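Local coordinates for protein Cbs-cp12 (Microcystis aeruginosa PCC 7806, PDB 5NMU) that probably takes part in redox-dependent regulation of photosynthesis, as a hexameric fusion of a CBS-domain pair with a CP12 domain, at residues Glu88-Gln100 with Ile123-Phe137. Numbering follows the deposited sequence.
Sequences ELGVEYVARLFAQ and ILFKSDFVEKPKRLF
I123, L136 and E92 bury the most surface where helix 91-100 meets 123-137. I123 packs through CD1 against the side of helix 91-100. This methyl lies 3.9 Å from V94 CG1, close to the CA of A95, and obliquely to the ring of F98. CG1 of I123 is turned away from its carbonyl carbon (chi1 -62°), and the chain then extends to CD1, which carries the methyl that far. Further along, L136, from the segment after helix 120-126, spreads its two methyls between E92 and R96. Its CD2 packs on CB of E92 at 4.0 Å. Its CD1 is 3.6 Å from CD of R96.

E92 makes the salt bridge of the contact. K134 NZ donates to E92 OE1 at 3.0 Å, and comes from well above the carboxylate plane, 59° out of it. The two side chains cross at about a right angle, with K134 CD 3.5 Å from E92 OE2. With an alanine here in place of E92, the ammonium of K134 would probably lose its acid partner, and L136 CD2 would lose its contact with CG.

The two helices belong to the second CBS motif of the pair, and the chain from S127 on leads toward helix 138-156 of the CP12 part. Here that segment runs along helix 91-100. A second subunit packs A64 on L136, and a third packs M78 on F137.

At the far end, F137 CE2 lies over one face of the R96 guanidinium, and F137 CZ is 3.5 Å from R96 NE. The planes are 79° apart, so this is no parallel stack. F137 CE1 also meets the edge of the Y93 ring. At the helix start, V91 CG2 touches S127 OG at 3.4 Å, and a water links that hydroxyl to V91 O, weakly on the carbonyl side.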
ATOM      1  N   GLU A  88       5.650  16.425  24.697  1.00 38.32           N
ATOM      2  CA  GLU A  88       4.341  16.946  25.110  1.00 39.65           C
ATOM      3  C   GLU A  88       3.126  16.459  24.314  1.00 39.00           C
ATOM      4  O   GLU A  88       1.957  16.735  24.675  1.00 38.83           O
ATOM      5  CB  GLU A  88       4.367  18.496  25.069  1.00 42.88           C
ATOM      6  CG  GLU A  88       5.412  19.040  26.030  1.00 46.01           C
ATOM      7  CD  GLU A  88       5.328  20.559  26.229  1.00 48.59           C
ATOM      8  OE1 GLU A  88       5.458  21.310  25.240  1.00 52.75           O
ATOM      9  OE2 GLU A  88       5.088  20.985  27.367  1.00 50.18           O
ATOM     10  N   LEU A  89       3.377  15.711  23.249  1.00 38.57           N
ATOM     11  CA  LEU A  89       2.295  15.278  22.369  1.00 38.02           C
ATOM     12  C   LEU A  89       1.355  14.369  23.132  1.00 37.67           C
ATOM     13  O   LEU A  89       1.772  13.371  23.723  1.00 38.96           O
ATOM     14  CB  LEU A  89       2.833  14.575  21.112  1.00 36.27           C
ATOM     15  CG  LEU A  89       1.823  14.266  19.995  1.00 35.59           C
ATOM     16  CD1 LEU A  89       1.249  15.581  19.439  1.00 36.33           C
ATOM     17  CD2 LEU A  89       2.476  13.507  18.855  1.00 34.12           C
ATOM     18  N   GLY A  90       0.093  14.751  23.139  1.00 36.78           N
ATOM     19  CA  GLY A  90      -0.935  13.974  23.780  1.00 36.66           C
ATOM     20  C   GLY A  90      -0.991  12.557  23.181  1.00 35.86           C
ATOM     21  O   GLY A  90      -0.795  12.326  21.984  1.00 34.46           O
ATOM     22  N   VAL A  91      -1.250  11.601  24.052  1.00 36.91           N
ATOM     23  CA  VAL A  91      -1.240  10.207  23.680  1.00 36.68           C
ATOM     24  C   VAL A  91      -2.264   9.821  22.588  1.00 36.44           C
ATOM     25  O   VAL A  91      -2.047   8.868  21.876  1.00 36.34           O
ATOM     26  CB  VAL A  91      -1.404   9.315  24.925  1.00 38.88           C
ATOM     27  CG1 VAL A  91      -0.213   9.484  25.892  1.00 39.29           C
ATOM     28  CG2 VAL A  91      -2.726   9.572  25.629  1.00 40.90           C
ATOM     29  N   GLU A  92      -3.408  10.494  22.494  1.00 36.67           N
ATOM     30  CA  GLU A  92      -4.339  10.225  21.376  1.00 37.38           C
ATOM     31  C   GLU A  92      -3.661  10.635  20.032  1.00 36.49           C
ATOM     32  O   GLU A  92      -3.846   9.997  18.967  1.00 32.45           O
ATOM     33  CB  GLU A  92      -5.694  10.963  21.594  1.00 39.41           C
ATOM     34  CG  GLU A  92      -5.680  12.497  21.403  1.00 40.08           C
ATOM     35  CD  GLU A  92      -5.295  13.290  22.639  1.00 41.52           C
ATOM     36  OE1 GLU A  92      -4.437  12.826  23.431  1.00 41.48           O
ATOM     37  OE2 GLU A  92      -5.880  14.394  22.833  1.00 46.53           O
ATOM     38  N   TYR A  93      -2.853  11.695  20.081  1.00 35.55           N
ATOM     39  CA  TYR A  93      -2.154  12.103  18.851  1.00 36.09           C
ATOM     40  C   TYR A  93      -1.008  11.198  18.485  1.00 34.42           C
ATOM     41  O   TYR A  93      -0.732  11.049  17.334  1.00 32.56           O
ATOM     42  CB  TYR A  93      -1.701  13.541  18.882  1.00 38.04           C
ATOM     43  CG  TYR A  93      -2.867  14.525  18.826  1.00 41.42           C
ATOM     44  CD1 TYR A  93      -3.721  14.516  17.761  1.00 44.31           C
ATOM     45  CD2 TYR A  93      -3.087  15.466  19.813  1.00 45.40           C
ATOM     46  CE1 TYR A  93      -4.791  15.388  17.662  1.00 47.84           C
ATOM     47  CE2 TYR A  93      -4.172  16.373  19.715  1.00 49.31           C
ATOM     48  CZ  TYR A  93      -5.011  16.302  18.611  1.00 49.20           C
ATOM     49  OH  TYR A  93      -6.107  17.090  18.402  1.00 57.32           O
ATOM     50  N   VAL A  94      -0.298  10.640  19.467  1.00 34.27           N
ATOM     51  CA  VAL A  94       0.792   9.750  19.142  1.00 33.07           C
ATOM     52  C   VAL A  94       0.180   8.512  18.420  1.00 32.55           C
ATOM     53  O   VAL A  94       0.790   7.975  17.470  1.00 31.79           O
ATOM     54  CB  VAL A  94       1.542   9.227  20.384  1.00 32.82           C
ATOM     55  CG1 VAL A  94       2.619   8.196  19.990  1.00 32.10           C
ATOM     56  CG2 VAL A  94       2.181  10.358  21.168  1.00 34.51           C
ATOM     57  N   ALA A  95      -0.984   8.068  18.905  1.00 32.66           N
ATOM     58  CA  ALA A  95      -1.715   6.915  18.312  1.00 34.69           C
ATOM     59  C   ALA A  95      -2.041   7.228  16.872  1.00 34.68           C
ATOM     60  O   ALA A  95      -1.817   6.430  15.995  1.00 32.81           O
ATOM     61  CB  ALA A  95      -3.001   6.630  19.075  1.00 34.84           C
ATOM     62  N   ARG A  96      -2.527   8.441  16.642  1.00 35.75           N
ATOM     63  CA  ARG A  96      -2.955   8.846  15.305  1.00 36.92           C
ATOM     64  C   ARG A  96      -1.785   8.996  14.360  1.00 36.59           C
ATOM     65  O   ARG A  96      -1.903   8.545  13.217  1.00 33.95           O
ATOM     66  CB  ARG A  96      -3.745  10.131  15.355  1.00 40.76           C
ATOM     67  CG  ARG A  96      -4.294  10.539  14.008  1.00 42.75           C
ATOM     68  CD  ARG A  96      -5.231  11.660  14.198  1.00 46.55           C
ATOM     69  NE  ARG A  96      -5.912  11.934  12.933  1.00 51.68           N
ATOM     70  CZ  ARG A  96      -7.034  11.349  12.504  1.00 51.47           C
ATOM     71  NH1 ARG A  96      -7.659  10.401  13.222  1.00 50.70           N
ATOM     72  NH2 ARG A  96      -7.531  11.743  11.330  1.00 52.21           N
ATOM     73  N   LEU A  97      -0.688   9.630  14.824  1.00 34.15           N
ATOM     74  CA  LEU A  97       0.543   9.689  14.038  1.00 33.84           C
ATOM     75  C   LEU A  97       0.979   8.288  13.555  1.00 32.97           C
ATOM     76  O   LEU A  97       1.377   8.099  12.381  1.00 31.35           O
ATOM     77  CB  LEU A  97       1.696  10.286  14.886  1.00 34.06           C
ATOM     78  CG  LEU A  97       3.060  10.498  14.231  1.00 34.11           C
ATOM     79  CD1 LEU A  97       2.995  11.410  13.029  1.00 34.57           C
ATOM     80  CD2 LEU A  97       4.109  11.016  15.196  1.00 35.26           C
ATOM     81  N   PHE A  98       1.012   7.351  14.505  1.00 32.96           N
ATOM     82  CA  PHE A  98       1.502   5.996  14.237  1.00 32.97           C
ATOM     83  C   PHE A  98       0.586   5.330  13.200  1.00 33.68           C
ATOM     84  O   PHE A  98       1.087   4.737  12.256  1.00 32.16           O
ATOM     85  CB  PHE A  98       1.598   5.172  15.503  1.00 32.88           C
ATOM     86  CG  PHE A  98       2.780   5.491  16.388  1.00 32.47           C
ATOM     87  CD1 PHE A  98       3.691   6.511  16.100  1.00 33.83           C
ATOM     88  CD2 PHE A  98       2.947   4.771  17.546  1.00 32.84           C
ATOM     89  CE1 PHE A  98       4.770   6.767  16.953  1.00 33.38           C
ATOM     90  CE2 PHE A  98       4.006   5.002  18.401  1.00 33.86           C
ATOM     91  CZ  PHE A  98       4.917   6.011  18.117  1.00 33.85           C
ATOM     92  N   ALA A  99      -0.730   5.493  13.355  1.00 34.58           N
ATOM     93  CA  ALA A  99      -1.704   4.949  12.394  1.00 36.84           C
ATOM     94  C   ALA A  99      -1.521   5.532  10.999  1.00 39.31           C
ATOM     95  O   ALA A  99      -1.504   4.791  10.037  1.00 38.79           O
ATOM     96  CB  ALA A  99      -3.134   5.164  12.881  1.00 37.47           C
ATOM     97  N   GLN A 100      -1.300   6.842  10.919  1.00 39.19           N
ATOM     98  CA  GLN A 100      -1.204   7.533   9.651  1.00 42.72           C
ATOM     99  C   GLN A 100       0.097   7.298   8.919  1.00 41.04           C
ATOM    100  O   GLN A 100       0.092   7.364   7.689  1.00 42.74           O
ATOM    101  CB  GLN A 100      -1.294   9.058   9.800  1.00 44.24           C
ATOM    102  CG  GLN A 100      -2.675   9.571  10.174  1.00 49.33           C
ATOM    103  CD  GLN A 100      -2.669  11.068  10.480  1.00 51.70           C
ATOM    104  OE1 GLN A 100      -3.714  11.686  10.489  1.00 60.11           O
ATOM    105  NE2 GLN A 100      -1.490  11.649  10.762  1.00 52.01           N
ATOM    106  N   ILE A 123       1.608   2.621  24.393  1.00 34.46           N
ATOM    107  CA  ILE A 123       0.274   3.113  24.365  1.00 35.12           C
ATOM    108  C   ILE A 123      -0.713   2.078  24.936  1.00 36.54           C
ATOM    109  O   ILE A 123      -1.551   2.422  25.786  1.00 37.41           O
ATOM    110  CB  ILE A 123      -0.170   3.528  22.952  1.00 35.20           C
ATOM    111  CG1 ILE A 123       0.718   4.670  22.452  1.00 35.13           C
ATOM    112  CG2 ILE A 123      -1.623   3.991  22.970  1.00 35.74           C
ATOM    113  CD1 ILE A 123       0.565   5.030  20.996  1.00 35.46           C
ATOM    114  N   LEU A 124      -0.628   0.837  24.474  1.00 35.79           N
ATOM    115  CA  LEU A 124      -1.566  -0.180  24.898  1.00 36.67           C
ATOM    116  C   LEU A 124      -1.523  -0.346  26.414  1.00 38.76           C
ATOM    117  O   LEU A 124      -2.572  -0.388  27.065  1.00 39.57           O
ATOM    118  CB  LEU A 124      -1.269  -1.517  24.242  1.00 36.11           C
ATOM    119  CG  LEU A 124      -2.067  -2.746  24.713  1.00 36.68           C
ATOM    120  CD1 LEU A 124      -3.538  -2.489  24.535  1.00 36.82           C
ATOM    121  CD2 LEU A 124      -1.685  -3.995  23.918  1.00 36.26           C
ATOM    122  N   PHE A 125      -0.313  -0.409  26.961  1.00 38.08           N
ATOM    123  CA  PHE A 125      -0.152  -0.687  28.357  1.00 39.83           C
ATOM    124  C   PHE A 125      -0.273   0.506  29.290  1.00 41.59           C
ATOM    125  O   PHE A 125      -0.550   0.314  30.443  1.00 42.73           O
ATOM    126  CB  PHE A 125       1.186  -1.378  28.610  1.00 39.16           C
ATOM    127  CG  PHE A 125       1.397  -2.639  27.839  1.00 37.46           C
ATOM    128  CD1 PHE A 125       0.344  -3.490  27.516  1.00 38.62           C
ATOM    129  CD2 PHE A 125       2.676  -3.016  27.507  1.00 37.46           C
ATOM    130  CE1 PHE A 125       0.570  -4.716  26.870  1.00 38.06           C
ATOM    131  CE2 PHE A 125       2.914  -4.204  26.843  1.00 38.66           C
ATOM    132  CZ  PHE A 125       1.853  -5.053  26.513  1.00 38.42           C
ATOM    133  N   LYS A 126      -0.045   1.724  28.833  1.00 41.19           N
ATOM    134  CA  LYS A 126       0.026   2.851  29.769  1.00 42.70           C
ATOM    135  C   LYS A 126      -0.807   4.058  29.397  1.00 43.50           C
ATOM    136  O   LYS A 126      -0.853   5.012  30.138  1.00 46.81           O
ATOM    137  CB  LYS A 126       1.508   3.261  29.946  1.00 43.43           C
ATOM    138  CG  LYS A 126       2.362   2.245  30.702  1.00 44.44           C
ATOM    139  CD  LYS A 126       3.887   2.520  30.638  1.00 44.31           C
ATOM    140  CE  LYS A 126       4.502   1.911  29.390  1.00 43.63           C
ATOM    141  NZ  LYS A 126       5.818   2.429  28.983  1.00 42.78           N
ATOM    142  N   SER A 127      -1.463   4.070  28.243  1.00 43.67           N
ATOM    143  CA  SER A 127      -2.322   5.191  27.915  1.00 42.87           C
ATOM    144  C   SER A 127      -3.636   5.032  28.683  1.00 43.90           C
ATOM    145  O   SER A 127      -4.046   3.915  29.054  1.00 43.34           O
ATOM    146  CB  SER A 127      -2.575   5.231  26.409  1.00 41.56           C
ATOM    147  OG  SER A 127      -3.450   6.234  26.044  1.00 40.98           O
ATOM    148  N   ASP A 128      -4.292   6.163  28.877  1.00 43.44           N
ATOM    149  CA  ASP A 128      -5.602   6.265  29.534  1.00 44.62           C
ATOM    150  C   ASP A 128      -6.777   6.225  28.526  1.00 44.34           C
ATOM    151  O   ASP A 128      -7.892   6.675  28.830  1.00 44.92           O
ATOM    152  CB  ASP A 128      -5.640   7.560  30.339  1.00 46.57           C
ATOM    153  CG  ASP A 128      -5.444   8.827  29.461  1.00 47.71           C
ATOM    154  OD1 ASP A 128      -5.234   8.696  28.222  1.00 49.75           O
ATOM    155  OD2 ASP A 128      -5.496   9.954  30.001  1.00 50.88           O
ATOM    156  N   PHE A 129      -6.525   5.692  27.328  1.00 42.12           N
ATOM    157  CA  PHE A 129      -7.512   5.643  26.242  1.00 41.56           C
ATOM    158  C   PHE A 129      -8.770   4.851  26.601  1.00 41.92           C
ATOM    159  O   PHE A 129      -9.828   5.117  26.038  1.00 41.72           O
ATOM    160  CB  PHE A 129      -6.879   5.150  24.891  1.00 40.17           C
ATOM    161  CG  PHE A 129      -6.649   3.667  24.810  1.00 38.23           C
ATOM    162  CD1 PHE A 129      -5.562   3.076  25.447  1.00 39.00           C
ATOM    163  CD2 PHE A 129      -7.529   2.846  24.119  1.00 38.07           C
ATOM    164  CE1 PHE A 129      -5.329   1.693  25.361  1.00 38.98           C
ATOM    165  CE2 PHE A 129      -7.291   1.449  24.023  1.00 39.12           C
ATOM    166  CZ  PHE A 129      -6.211   0.879  24.682  1.00 38.21           C
ATOM    167  N   VAL A 130      -8.694   3.912  27.545  1.00 43.00           N
ATOM    168  CA  VAL A 130      -9.915   3.183  27.960  1.00 46.12           C
ATOM    169  C   VAL A 130     -10.810   4.101  28.828  1.00 48.30           C
ATOM    170  O   VAL A 130     -11.997   4.254  28.601  1.00 47.08           O
ATOM    171  CB  VAL A 130      -9.583   1.883  28.715  1.00 46.72           C
ATOM    172  CG1 VAL A 130     -10.858   1.158  29.153  1.00 47.92           C
ATOM    173  CG2 VAL A 130      -8.730   0.947  27.836  1.00 46.19           C
ATOM    174  N   GLU A 131     -10.212   4.702  29.833  1.00 51.23           N
ATOM    175  CA  GLU A 131     -10.977   5.538  30.768  1.00 55.08           C
ATOM    176  C   GLU A 131     -11.295   6.905  30.144  1.00 54.84           C
ATOM    177  O   GLU A 131     -12.396   7.396  30.292  1.00 56.88           O
ATOM    178  CB  GLU A 131     -10.287   5.643  32.140  1.00 56.96           C
ATOM    179  CG  GLU A 131      -8.842   6.157  32.147  1.00 58.86           C
ATOM    180  CD  GLU A 131      -7.742   5.053  32.027  1.00 63.09           C
ATOM    181  OE1 GLU A 131      -7.911   4.057  31.222  1.00 58.61           O
ATOM    182  OE2 GLU A 131      -6.674   5.221  32.705  1.00 62.20           O
ATOM    183  N   LYS A 132     -10.369   7.482  29.389  1.00 54.67           N
ATOM    184  CA  LYS A 132     -10.567   8.819  28.798  1.00 56.07           C
ATOM    185  C   LYS A 132     -10.400   8.835  27.270  1.00 52.70           C
ATOM    186  O   LYS A 132      -9.375   9.335  26.747  1.00 54.51           O
ATOM    187  CB  LYS A 132      -9.589   9.805  29.434  1.00 58.34           C
ATOM    188  CG  LYS A 132      -9.784  10.028  30.926  1.00 62.87           C
ATOM    189  CD  LYS A 132      -8.654  10.918  31.446  1.00 66.07           C
ATOM    190  CE  LYS A 132      -8.912  11.455  32.849  1.00 71.06           C
ATOM    191  NZ  LYS A 132      -9.633  12.762  32.854  1.00 73.15           N
ATOM    192  N   PRO A 133     -11.376   8.280  26.540  1.00 49.42           N
ATOM    193  CA  PRO A 133     -11.237   8.316  25.079  1.00 49.30           C
ATOM    194  C   PRO A 133     -11.408   9.767  24.578  1.00 50.55           C
ATOM    195  O   PRO A 133     -12.355  10.426  24.957  1.00 49.91           O
ATOM    196  CB  PRO A 133     -12.365   7.421  24.580  1.00 47.66           C
ATOM    197  CG  PRO A 133     -13.359   7.406  25.688  1.00 49.25           C
ATOM    198  CD  PRO A 133     -12.600   7.601  26.966  1.00 49.51           C
ATOM    199  N   LYS A 134     -10.476  10.245  23.750  1.00 53.02           N
ATOM    200  CA  LYS A 134     -10.526  11.644  23.271  1.00 55.53           C
ATOM    201  C   LYS A 134     -10.939  11.635  21.810  1.00 52.47           C
ATOM    202  O   LYS A 134     -10.218  11.116  20.976  1.00 51.07           O
ATOM    203  CB  LYS A 134      -9.181  12.346  23.532  1.00 57.20           C
ATOM    204  CG  LYS A 134      -8.816  12.322  25.024  1.00 59.82           C
ATOM    205  CD  LYS A 134      -7.968  13.493  25.499  1.00 61.84           C
ATOM    206  CE  LYS A 134      -6.986  13.024  26.582  1.00 64.26           C
ATOM    207  NZ  LYS A 134      -5.799  12.226  26.078  1.00 62.08           N
ATOM    208  N   ARG A 135     -12.153  12.103  21.552  1.00 53.28           N
ATOM    209  CA  ARG A 135     -12.674  12.282  20.195  1.00 56.75           C
ATOM    210  C   ARG A 135     -11.773  13.289  19.456  1.00 55.14           C
ATOM    211  O   ARG A 135     -11.618  14.452  19.897  1.00 51.94           O
ATOM    212  CB  ARG A 135     -14.101  12.783  20.290  1.00 63.24           C
ATOM    213  CG  ARG A 135     -14.748  13.158  18.972  1.00 68.24           C
ATOM    214  CD  ARG A 135     -16.204  13.562  19.190  1.00 72.33           C
ATOM    215  NE  ARG A 135     -16.901  13.641  17.911  1.00 74.98           N
ATOM    216  CZ  ARG A 135     -18.219  13.646  17.734  1.00 76.15           C
ATOM    217  NH1 ARG A 135     -19.080  13.589  18.760  1.00 76.24           N
ATOM    218  NH2 ARG A 135     -18.681  13.698  16.485  1.00 78.42           N
ATOM    219  N   LEU A 136     -11.121  12.823  18.396  1.00 60.36           N
ATOM    220  CA  LEU A 136     -10.098  13.616  17.724  1.00 60.84           C
ATOM    221  C   LEU A 136     -10.717  14.882  17.088  1.00 53.40           C
ATOM    222  O   LEU A 136     -11.852  14.882  16.566  1.00 52.44           O
ATOM    223  CB  LEU A 136      -9.300  12.793  16.673  1.00 65.95           C
ATOM    224  CG  LEU A 136      -7.991  12.074  17.077  1.00 73.19           C
ATOM    225  CD1 LEU A 136      -6.805  13.025  17.159  1.00 74.71           C
ATOM    226  CD2 LEU A 136      -8.102  11.289  18.383  1.00 76.47           C
ATOM    227  N   PHE A 137      -9.974  15.969  17.243  1.00 49.02           N
ATOM    228  CA  PHE A 137     -10.329  17.270  16.704  1.00 46.72           C
ATOM    229  C   PHE A 137     -11.679  17.780  17.176  1.00 43.63           C
ATOM    230  O   PHE A 137     -12.358  18.482  16.436  1.00 42.35           O
ATOM    231  CB  PHE A 137     -10.303  17.222  15.170  1.00 44.69           C
ATOM    232  CG  PHE A 137      -9.121  16.494  14.594  1.00 45.31           C
ATOM    233  CD1 PHE A 137      -7.844  16.678  15.111  1.00 47.17           C
ATOM    234  CD2 PHE A 137      -9.279  15.673  13.495  1.00 44.83           C
ATOM    235  CE1 PHE A 137      -6.767  16.038  14.571  1.00 47.76           C
ATOM    236  CE2 PHE A 137      -8.194  15.025  12.942  1.00 46.81           C
ATOM    237  CZ  PHE A 137      -6.939  15.219  13.466  1.00 47.82           C
TER
HETATM  238  O   HOH W   1      -3.682   7.044  23.320  1.00 38.86           O